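Local coordinates for uncharacterized protein (Desulfovibrio desulfuricans subsp. desulfuricans str. G20, PDB 2Q30) that is of unknown function but has the double-stranded beta-helix fold of the RmlC-like cupins, small barrel proteins that commonly bind ligands inside the barrel, at residues A[33-39]-A[100-106]; A[55-61]-A[82-88]; A[63-69]-A[93-99]. One frame throughout, in Å; residues are numbered along the deposited sequence.

All three interactions are antiparallel strand pairs within the cupin domain. Interactions 1 and 2, with centres about 9 Å apart, belong to one five-stranded sheet, joined where strand 100-107 lies beside strand 56-63. Interaction 3 lies in the four-stranded sheet, its centre about 13 Å from interaction 1 and about 14 Å from interaction 2. Along the chain, interactions 2 and 3 both fall inside the loop closed by interaction 1, and their own segments alternate, so the chain passes repeatedly from sheet to sheet. Phe68 and Val94 of interaction 3 pack on Ile59 of interaction 2, closing the barrel core, while all three contacts touch the second subunit.

Interaction 1: residues A[33-39]-A[100-106]; sequences FKIVSFT and MKVLVTI
Ile35 and Leu103 make a tight apolar contact, with Ile35 CG2 and Leu103 CD1 3.4 Å apart. Leu103 reaches it because its CG stands opposite the backbone N (chi1 -170°) and the chain then turns at CG, bringing CD1 against the neighbouring strand. On the same face, Thr105 turns its methyl toward the ring of Phe33, CG2 to CD2 3.6 Å, while Ile35 CD1 lies over one face of the ring, offset toward its rim.

Lys101, also on this face, is fully extended, and its methylenes pass Thr39, with CD 3.4 Å from OG1. Its NZ donates to Leu11 O and to two waters; one water, 2.9 Å from Lys101 NZ, donates to Ser37 OG, and the other donates to Thr39 OG1. The buried ammonium group is thus held by three acceptors.

The reverse face carries Val36, Phe38, Val102 and Val104. Phe38 meets Val104 at its ring edge, CE1 to CG2 3.6 Å, whereas Val102 CG2 lies 3.8 Å from Phe38 CB. Six backbone hydrogen bonds join the pairs Lys34-Ile106, Val36-Val104 and Phe38-Val102, and the N-to-C directions of the two strand segments differ by 160°, nearly antiparallel.

Asn58 of the second subunit hydrogen-bonds Thr105 OG1. Strand 23-29 flanks segment 33-39, where Val36 packs on Leu26 and Phe38 on Met24, and strand 56-63 flanks segment 100-106, where Val104 meets Leu57 and Ile59.

Interaction 2: residues A[55-61]-A[82-88]; sequences GELNIVV and AVLVAPI
Leu57 and Ala86 are paired through two backbone hydrogen bonds, of which Leu57 N to Ala86 O measures 2.7 Å. Ile59 and Leu84 form a second reciprocal pair. One hydrogen bond at each end continues the ladder: Val61 N donates to Ala82 O, and beyond Pro87, which has no N-H to give, Ile88 N donates to Gly55 O at 3.0 Å. In this last bond the donor is tilted 35° from the carbonyl plane, as the second segment leaves the strand. CA-H...O contacts accompany them, such as Asn58 CA 3.0 Å from Leu84 O.

The strand directions differ by 167°, as expected of antiparallel neighbours in the double-stranded beta-helix. Strand 100-107 lies along the other edge of strand 56-63, whereas residues 82-85 pair with a strand of the second subunit and so carry the sheet across the dimer interface.

Apolar contacts occupy both faces. Ile59 and Leu84 run side by side in the same direction, Ile59 CD1 to Leu84 CD2 3.8 Å, and both touch Phe68 of the facing sheet. Leu57 CD2 lies 4.2 Å from Ala86 CB and also meets Ile88 CG1. On the reverse face Val60 crosses Val83, CG2 to CG2 3.9 Å, and Val83 CG2 also approaches Asn58 CB.

Apart from this packing, Leu57 CG sits between the backbone N and carbonyl carbon (chi1 70°), which brings CD2 to 3.2 Å from Ala86 O.

The polar end of Glu56 looks to the partner subunit: OE1 hydrogen-bonds Ser30 and Asn32 of the second subunit, and OE2 makes a weak bond to its His28.

Interaction 3: residues A[63-69]-A[93-99]; sequences EGEGEFV and GVRAVTD
Glu67 and Arg95 pair reciprocally through their backbones, and with the next pair they make the tight part of the contact. There Val69 N lies 2.7 Å from Gly93 O, though 52° out of the carbonyl plane. The face bearing Phe68 and Val94 is buried: both pack on Ile59, Phe68 also on Val61 and Val94 also on Phe40.

The opposite face, with Glu67, Val69 and Arg95, is looser and partly open to solvent. Arg95 leaves the backbone extended and bends at chi3 (-70°), which turns a face of the guanidinium to Val69 CG2, centred 3.8 Å above its plane. Glu67 OE1 comes to the guanidinium edge, but its salt bridge to Arg95 NH1 is long at 3.5 Å and the hydrogen bond weak, the carboxylate and guanidinium planes 66° apart. A water donates to Glu67 OE1 and accepts a weak bond from Arg95 NH1, while NH2 has a salt bridge to Asp73.

At the loop end, where Glu65 and Val97 are exposed, Glu65 O accepts from both Val97 N and Thr98 N, consistent with a classic beta bulge at Val97-Thr98 opposite Glu65. Glu65 N donates a hydrogen bond to Thr98 OG1 at 2.8 Å, and the hydroxyl donates in turn to Asp99 O; these two bonds fix its rotation.

Strand 66-69 lies between strands 92-96 and 75-78, placing this antiparallel pair in the smaller sheet of the cupin double-stranded beta-helix.

Interaction 1: residues A[33-39]-A[100-106]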
loop_
_atom_site.group_PDB
_atom_site.type_symbol
_atom_site.label_atom_id
_atom_site.label_comp_id
_atom_site.label_asym_id
_atom_site.label_seq_id
_atom_site.Cartn_x
_atom_site.Cartn_y
_atom_site.Cartn_z
ATOM N N PHE A 33 -5.937 6.241 -9.949
ATOM C CA PHE A 33 -5.215 4.980 -9.836
ATOM C C PHE A 33 -6.108 3.732 -9.874
ATOM O O PHE A 33 -7.329 3.809 -9.760
ATOM C CB PHE A 33 -4.266 4.942 -8.605
ATOM C CG PHE A 33 -4.857 5.461 -7.293
ATOM C CD1 PHE A 33 -6.230 5.398 -6.985
ATOM C CD2 PHE A 33 -3.986 5.945 -6.306
ATOM C CE1 PHE A 33 -6.703 5.861 -5.744
ATOM C CE2 PHE A 33 -4.471 6.391 -5.059
ATOM C CZ PHE A 33 -5.830 6.346 -4.797
ATOM N N LYS A 34 -5.457 2.587 -10.058
ATOM C CA LYS A 34 -6.082 1.275 -9.986
ATOM C C LYS A 34 -5.380 0.579 -8.841
ATOM O O LYS A 34 -4.152 0.648 -8.743
ATOM C CB LYS A 34 -5.915 0.490 -11.287
ATOM C CG LYS A 34 -6.563 -0.895 -11.264
ATOM C CD LYS A 34 -6.488 -1.512 -12.656
ATOM C CE LYS A 34 -7.174 -2.832 -12.751
ATOM N NZ LYS A 34 -7.120 -3.351 -14.160
ATOM N N ILE A 35 -6.163 -0.024 -7.961
ATOM C CA ILE A 35 -5.680 -0.706 -6.792
ATOM C C ILE A 35 -6.228 -2.124 -6.883
ATOM O O ILE A 35 -7.457 -2.313 -6.936
ATOM C CB ILE A 35 -6.141 -0.016 -5.494
ATOM C CG1 ILE A 35 -5.784 1.467 -5.496
ATOM C CG2 ILE A 35 -5.508 -0.699 -4.286
ATOM C CD1 ILE A 35 -6.250 2.254 -4.215
ATOM N N VAL A 36 -5.323 -3.105 -6.897
ATOM C CA VAL A 36 -5.686 -4.518 -6.973
ATOM C C VAL A 36 -4.836 -5.352 -6.028
ATOM O O VAL A 36 -3.649 -5.052 -5.804
ATOM C CB VAL A 36 -5.526 -5.057 -8.424
ATOM C CG1 VAL A 36 -6.626 -4.517 -9.300
ATOM C CG2 VAL A 36 -4.139 -4.717 -8.991
ATOM N N SER A 37 -5.447 -6.388 -5.468
ATOM C CA SER A 37 -4.773 -7.283 -4.563
ATOM C C SER A 37 -4.530 -8.597 -5.278
ATOM O O SER A 37 -5.251 -8.941 -6.226
ATOM C CB SER A 37 -5.557 -7.514 -3.279
ATOM O OG SER A 37 -6.756 -8.197 -3.499
ATOM N N PHE A 38 -3.493 -9.298 -4.817
ATOM C CA PHE A 38 -3.137 -10.644 -5.292
ATOM C C PHE A 38 -2.918 -11.495 -4.055
ATOM O O PHE A 38 -2.170 -11.094 -3.165
ATOM C CB PHE A 38 -1.919 -10.616 -6.176
ATOM C CG PHE A 38 -2.103 -9.835 -7.441
ATOM C CD1 PHE A 38 -1.824 -8.477 -7.487
ATOM C CD2 PHE A 38 -2.530 -10.470 -8.616
ATOM C CE1 PHE A 38 -1.985 -7.761 -8.685
ATOM C CE2 PHE A 38 -2.699 -9.768 -9.791
ATOM C CZ PHE A 38 -2.414 -8.416 -9.839
ATOM N N THR A 39 -3.641 -12.613 -3.958
ATOM C CA THR A 39 -3.558 -13.507 -2.799
ATOM C C THR A 39 -3.004 -14.831 -3.316
ATOM O O THR A 39 -3.525 -15.407 -4.280
ATOM C CB THR A 39 -4.897 -13.704 -2.113
ATOM O OG1 THR A 39 -5.503 -12.410 -1.868
ATOM C CG2 THR A 39 -4.705 -14.478 -0.805
HETATM N N MSE A 100 0.522 -15.543 1.028
HETATM C CA MSE A 100 0.862 -14.139 0.928
HETATM C C MSE A 100 -0.206 -13.325 0.251
HETATM O O MSE A 100 -0.878 -13.805 -0.668
HETATM C CB MSE A 100 2.128 -14.054 0.087
HETATM C CG MSE A 100 2.851 -12.738 0.079
HETATM SE SE MSE A 100 4.121 -12.748 -1.381
HETATM C CE MSE A 100 3.022 -12.143 -2.738
ATOM N N LYS A 101 -0.365 -12.090 0.715
ATOM C CA LYS A 101 -1.238 -11.140 0.052
ATOM C C LYS A 101 -0.479 -9.838 -0.158
ATOM O O LYS A 101 0.239 -9.353 0.744
ATOM C CB LYS A 101 -2.556 -10.939 0.781
ATOM C CG LYS A 101 -3.579 -10.168 -0.014
ATOM C CD LYS A 101 -4.936 -10.153 0.669
ATOM C CE LYS A 101 -6.018 -9.421 -0.143
ATOM N NZ LYS A 101 -7.378 -9.606 0.497
ATOM N N VAL A 102 -0.637 -9.291 -1.362
ATOM C CA VAL A 102 -0.048 -8.007 -1.733
ATOM C C VAL A 102 -1.100 -7.074 -2.305
ATOM O O VAL A 102 -2.121 -7.528 -2.788
ATOM C CB VAL A 102 1.134 -8.157 -2.745
ATOM C CG1 VAL A 102 2.217 -9.049 -2.142
ATOM C CG2 VAL A 102 0.658 -8.669 -4.101
ATOM N N LEU A 103 -0.819 -5.774 -2.224
ATOM C CA LEU A 103 -1.672 -4.729 -2.770
ATOM C C LEU A 103 -0.863 -3.977 -3.794
ATOM O O LEU A 103 0.239 -3.542 -3.509
ATOM C CB LEU A 103 -2.116 -3.767 -1.674
ATOM C CG LEU A 103 -3.209 -2.771 -2.101
ATOM C CD1 LEU A 103 -4.492 -3.488 -2.562
ATOM C CD2 LEU A 103 -3.515 -1.841 -0.917
ATOM N N VAL A 104 -1.431 -3.811 -4.975
ATOM C CA VAL A 104 -0.779 -3.117 -6.056
ATOM C C VAL A 104 -1.563 -1.863 -6.351
ATOM O O VAL A 104 -2.752 -1.952 -6.519
ATOM C CB VAL A 104 -0.717 -4.012 -7.319
ATOM C CG1 VAL A 104 -0.009 -3.257 -8.499
ATOM C CG2 VAL A 104 -0.016 -5.313 -6.987
ATOM N N THR A 105 -0.877 -0.720 -6.414
ATOM C CA THR A 105 -1.434 0.585 -6.782
ATOM C C THR A 105 -0.675 1.029 -8.029
ATOM O O THR A 105 0.553 1.080 -8.020
ATOM C CB THR A 105 -1.293 1.636 -5.665
ATOM O OG1 THR A 105 -1.959 1.129 -4.495
ATOM C CG2 THR A 105 -1.950 2.964 -6.105
ATOM N N ILE A 106 -1.421 1.321 -9.079
ATOM C CA ILE A 106 -0.907 1.667 -10.399
ATOM C C ILE A 106 -1.402 3.068 -10.721
ATOM O O ILE A 106 -2.602 3.291 -10.672
ATOM C CB ILE A 106 -1.433 0.666 -11.457
ATOM C CG1 ILE A 106 -1.230 -0.800 -10.995
ATOM C CG2 ILE A 106 -0.772 0.939 -12.789
ATOM C CD1 ILE A 106 -1.940 -1.819 -11.873
HETATM O O HOH W 1 -8.646 -8.035 -1.526
HETATM O O HOH W 2 -7.935 -12.148 -0.644
#

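Interaction 2: residues A[55-61]-A[82-88]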
loop_
_atom_site.group_PDB
_atom_site.type_symbol
_atom_site.label_atom_id
_atom_site.label_comp_id
_atom_site.label_asym_id
_atom_site.label_seq_id
_atom_site.Cartn_x
_atom_site.Cartn_y
_atom_site.Cartn_z
ATOM N N GLY A 55 3.793 5.565 -16.386
ATOM C CA GLY A 55 3.266 5.418 -15.041
ATOM C C GLY A 55 4.080 4.446 -14.253
ATOM O O GLY A 55 4.974 3.779 -14.795
ATOM N N GLU A 56 3.736 4.351 -12.969
ATOM C CA GLU A 56 4.407 3.464 -12.031
ATOM C C GLU A 56 3.457 2.604 -11.226
ATOM O O GLU A 56 2.271 2.851 -11.200
ATOM C CB GLU A 56 5.228 4.325 -11.079
ATOM C CG GLU A 56 6.490 4.879 -11.698
ATOM C CD GLU A 56 7.058 5.989 -10.864
ATOM O OE1 GLU A 56 6.482 7.088 -10.913
ATOM O OE2 GLU A 56 8.098 5.785 -10.206
ATOM N N LEU A 57 3.990 1.566 -10.596
ATOM C CA LEU A 57 3.202 0.806 -9.634
ATOM C C LEU A 57 3.972 0.675 -8.347
ATOM O O LEU A 57 5.200 0.780 -8.341
ATOM C CB LEU A 57 2.810 -0.596 -10.116
ATOM C CG LEU A 57 3.908 -1.671 -10.257
ATOM C CD1 LEU A 57 3.303 -3.051 -10.272
ATOM C CD2 LEU A 57 4.710 -1.429 -11.487
ATOM N N ASN A 58 3.247 0.435 -7.258
ATOM C CA ASN A 58 3.902 0.035 -6.027
ATOM C C ASN A 58 3.221 -1.264 -5.601
ATOM O O ASN A 58 2.008 -1.419 -5.809
ATOM C CB ASN A 58 3.981 1.149 -4.972
ATOM C CG ASN A 58 2.675 1.409 -4.245
ATOM O OD1 ASN A 58 2.237 0.620 -3.438
ATOM N ND2 ASN A 58 2.123 2.572 -4.458
ATOM N N ILE A 59 3.994 -2.194 -5.071
ATOM C CA ILE A 59 3.482 -3.471 -4.593
ATOM C C ILE A 59 3.817 -3.528 -3.114
ATOM O O ILE A 59 4.994 -3.535 -2.771
ATOM C CB ILE A 59 4.108 -4.673 -5.296
ATOM C CG1 ILE A 59 3.919 -4.573 -6.810
ATOM C CG2 ILE A 59 3.526 -5.972 -4.710
ATOM C CD1 ILE A 59 4.463 -5.751 -7.617
ATOM N N VAL A 60 2.795 -3.608 -2.261
ATOM C CA VAL A 60 2.979 -3.644 -0.815
ATOM C C VAL A 60 2.648 -5.034 -0.290
ATOM O O VAL A 60 1.576 -5.539 -0.562
ATOM C CB VAL A 60 2.048 -2.624 -0.129
ATOM C CG1 VAL A 60 2.348 -2.595 1.394
ATOM C CG2 VAL A 60 2.263 -1.255 -0.759
ATOM N N VAL A 61 3.561 -5.646 0.466
ATOM C CA VAL A 61 3.315 -6.974 1.031
ATOM C C VAL A 61 2.533 -6.752 2.331
ATOM O O VAL A 61 3.064 -6.213 3.287
ATOM C CB VAL A 61 4.604 -7.787 1.311
ATOM C CG1 VAL A 61 4.247 -9.168 1.808
ATOM C CG2 VAL A 61 5.480 -7.873 0.043
ATOM N N ALA A 82 7.141 -5.024 2.960
ATOM C CA ALA A 82 8.044 -4.556 1.916
ATOM C C ALA A 82 7.215 -3.927 0.830
ATOM O O ALA A 82 6.067 -4.334 0.602
ATOM C CB ALA A 82 8.907 -5.694 1.354
ATOM N N VAL A 83 7.773 -2.894 0.185
ATOM C CA VAL A 83 7.119 -2.214 -0.927
ATOM C C VAL A 83 8.088 -2.124 -2.083
ATOM O O VAL A 83 9.221 -1.731 -1.879
ATOM C CB VAL A 83 6.569 -0.779 -0.556
ATOM C CG1 VAL A 83 7.620 0.106 -0.018
ATOM C CG2 VAL A 83 5.906 -0.120 -1.760
ATOM N N LEU A 84 7.640 -2.534 -3.267
ATOM C CA LEU A 84 8.404 -2.433 -4.503
ATOM C C LEU A 84 7.796 -1.264 -5.236
ATOM O O LEU A 84 6.587 -1.190 -5.267
ATOM C CB LEU A 84 8.184 -3.673 -5.350
ATOM C CG LEU A 84 8.814 -3.712 -6.750
ATOM C CD1 LEU A 84 10.302 -3.838 -6.664
ATOM C CD2 LEU A 84 8.189 -4.888 -7.493
ATOM N N VAL A 85 8.618 -0.363 -5.792
ATOM C CA VAL A 85 8.146 0.708 -6.665
ATOM C C VAL A 85 8.856 0.531 -8.005
ATOM O O VAL A 85 10.074 0.393 -8.052
ATOM C CB VAL A 85 8.397 2.131 -6.135
ATOM C CG1 VAL A 85 7.616 3.190 -7.029
ATOM C CG2 VAL A 85 7.936 2.256 -4.700
ATOM N N ALA A 86 8.094 0.587 -9.083
ATOM C CA ALA A 86 8.641 0.373 -10.404
ATOM C C ALA A 86 7.792 0.998 -11.482
ATOM O O ALA A 86 6.590 1.172 -11.286
ATOM C CB ALA A 86 8.773 -1.158 -10.673
ATOM N N PRO A 87 8.429 1.375 -12.618
ATOM C CA PRO A 87 7.634 1.757 -13.774
ATOM C C PRO A 87 6.775 0.542 -14.215
ATOM O O PRO A 87 7.188 -0.618 -14.054
ATOM C CB PRO A 87 8.698 2.115 -14.844
ATOM C CG PRO A 87 9.915 2.459 -14.065
ATOM C CD PRO A 87 9.874 1.515 -12.895
ATOM N N ILE A 88 5.579 0.820 -14.710
ATOM C CA ILE A 88 4.663 -0.212 -15.224
ATOM C C ILE A 88 5.300 -1.012 -16.387
ATOM O O ILE A 88 5.028 -2.218 -16.555
ATOM C CB ILE A 88 3.309 0.436 -15.669
ATOM C CG1 ILE A 88 2.556 1.007 -14.465
ATOM C CG2 ILE A 88 2.402 -0.553 -16.364
ATOM C CD1 ILE A 88 1.443 1.966 -14.895
#

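Interaction 3: residues A[63-69]-A[93-99]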
loop_
_atom_site.group_PDB
_atom_site.type_symbol
_atom_site.label_atom_id
_atom_site.label_comp_id
_atom_site.label_asym_id
_atom_site.label_seq_id
_atom_site.Cartn_x
_atom_site.Cartn_y
_atom_site.Cartn_z
ATOM N N GLU A 63 0.730 -9.367 3.974
ATOM C CA GLU A 63 0.829 -10.539 4.826
ATOM C C GLU A 63 1.656 -11.573 4.130
ATOM O O GLU A 63 1.604 -11.693 2.889
ATOM C CB GLU A 63 -0.583 -11.052 5.158
ATOM C CG GLU A 63 -0.721 -12.365 5.965
ATOM C CD GLU A 63 -0.171 -12.342 7.386
ATOM O OE1 GLU A 63 0.508 -11.392 7.806
ATOM O OE2 GLU A 63 -0.407 -13.337 8.104
ATOM N N GLY A 64 2.449 -12.294 4.927
ATOM C CA GLY A 64 3.311 -13.344 4.422
ATOM C C GLY A 64 4.604 -12.821 3.867
ATOM O O GLY A 64 4.896 -11.618 3.965
ATOM N N GLU A 65 5.379 -13.747 3.301
ATOM C CA GLU A 65 6.697 -13.458 2.737
ATOM C C GLU A 65 6.790 -14.009 1.343
ATOM O O GLU A 65 6.247 -15.080 1.031
ATOM C CB GLU A 65 7.843 -14.125 3.512
ATOM C CG GLU A 65 8.343 -13.416 4.768
ATOM C CD GLU A 65 9.844 -13.731 5.081
ATOM O OE1 GLU A 65 10.306 -14.876 4.806
ATOM O OE2 GLU A 65 10.558 -12.830 5.604
ATOM N N GLY A 66 7.568 -13.306 0.535
ATOM C CA GLY A 66 7.795 -13.701 -0.830
ATOM C C GLY A 66 9.003 -13.014 -1.424
ATOM O O GLY A 66 9.960 -12.652 -0.708
ATOM N N GLU A 67 8.955 -12.883 -2.742
ATOM C CA GLU A 67 9.996 -12.245 -3.535
ATOM C C GLU A 67 9.378 -11.380 -4.607
ATOM O O GLU A 67 8.355 -11.771 -5.201
ATOM C CB GLU A 67 10.814 -13.317 -4.256
ATOM C CG GLU A 67 11.499 -14.232 -3.333
ATOM C CD GLU A 67 12.291 -15.302 -4.023
ATOM O OE1 GLU A 67 11.744 -15.968 -4.922
ATOM O OE2 GLU A 67 13.433 -15.510 -3.618
ATOM N N PHE A 68 9.980 -10.213 -4.848
ATOM C CA PHE A 68 9.634 -9.391 -6.002
ATOM C C PHE A 68 10.515 -9.927 -7.096
ATOM O O PHE A 68 11.735 -9.971 -6.939
ATOM C CB PHE A 68 9.960 -7.929 -5.784
ATOM C CG PHE A 68 9.209 -7.324 -4.670
ATOM C CD1 PHE A 68 7.810 -7.292 -4.708
ATOM C CD2 PHE A 68 9.869 -6.750 -3.599
ATOM C CE1 PHE A 68 7.081 -6.717 -3.671
ATOM C CE2 PHE A 68 9.148 -6.149 -2.576
ATOM C CZ PHE A 68 7.762 -6.148 -2.606
ATOM N N VAL A 69 9.921 -10.309 -8.214
ATOM C CA VAL A 69 10.667 -10.917 -9.319
ATOM C C VAL A 69 10.771 -9.898 -10.472
ATOM O O VAL A 69 9.874 -9.064 -10.667
ATOM C CB VAL A 69 9.999 -12.236 -9.759
ATOM C CG1 VAL A 69 10.862 -13.004 -10.769
ATOM C CG2 VAL A 69 9.749 -13.103 -8.544
ATOM N N GLY A 93 7.059 -9.088 -11.160
ATOM C CA GLY A 93 6.291 -10.257 -10.801
ATOM C C GLY A 93 6.449 -10.472 -9.336
ATOM O O GLY A 93 7.268 -9.780 -8.672
ATOM N N VAL A 94 5.666 -11.407 -8.809
ATOM C CA VAL A 94 5.685 -11.699 -7.363
ATOM C C VAL A 94 5.630 -13.200 -7.167
ATOM O O VAL A 94 4.843 -13.838 -7.830
ATOM C CB VAL A 94 4.480 -11.072 -6.660
ATOM C CG1 VAL A 94 4.472 -11.443 -5.201
ATOM C CG2 VAL A 94 4.480 -9.545 -6.823
ATOM N N ARG A 95 6.467 -13.733 -6.274
ATOM C CA ARG A 95 6.499 -15.146 -5.935
ATOM C C ARG A 95 6.250 -15.260 -4.441
ATOM O O ARG A 95 6.892 -14.569 -3.665
ATOM C CB ARG A 95 7.854 -15.717 -6.301
ATOM C CG ARG A 95 7.919 -17.220 -6.291
ATOM C CD ARG A 95 9.270 -17.655 -6.816
ATOM N NE ARG A 95 9.358 -17.373 -8.236
ATOM C CZ ARG A 95 10.418 -16.920 -8.910
ATOM N NH1 ARG A 95 11.568 -16.584 -8.337
ATOM N NH2 ARG A 95 10.286 -16.733 -10.202
ATOM N N ALA A 96 5.308 -16.109 -4.044
ATOM C CA ALA A 96 4.984 -16.299 -2.650
ATOM C C ALA A 96 5.817 -17.451 -2.080
ATOM O O ALA A 96 5.792 -18.560 -2.632
ATOM C CB ALA A 96 3.543 -16.615 -2.503
ATOM N N VAL A 97 6.550 -17.192 -0.995
ATOM C CA VAL A 97 7.278 -18.244 -0.266
ATOM C C VAL A 97 6.289 -18.875 0.737
ATOM O O VAL A 97 6.219 -20.092 0.854
ATOM C CB VAL A 97 8.564 -17.715 0.417
ATOM C CG1 VAL A 97 9.150 -18.780 1.357
ATOM C CG2 VAL A 97 9.595 -17.283 -0.657
ATOM N N THR A 98 5.582 -18.029 1.487
ATOM C CA THR A 98 4.524 -18.454 2.400
ATOM C C THR A 98 3.216 -18.021 1.745
ATOM O O THR A 98 3.216 -17.363 0.689
ATOM C CB THR A 98 4.611 -17.757 3.795
ATOM O OG1 THR A 98 4.376 -16.343 3.666
ATOM C CG2 THR A 98 5.954 -17.971 4.469
ATOM N N ASP A 99 2.085 -18.349 2.379
ATOM C CA ASP A 99 0.777 -17.797 1.922
ATOM C C ASP A 99 0.947 -16.275 2.049
ATOM O O ASP A 99 1.476 -15.790 3.049
ATOM C CB ASP A 99 -0.393 -18.260 2.764
ATOM C CG ASP A 99 -0.689 -19.742 2.622
ATOM O OD1 ASP A 99 -0.128 -20.426 1.752
ATOM O OD2 ASP A 99 -1.554 -20.194 3.373
HETATM O O HOH W 3 13.593 -17.512 -6.366
#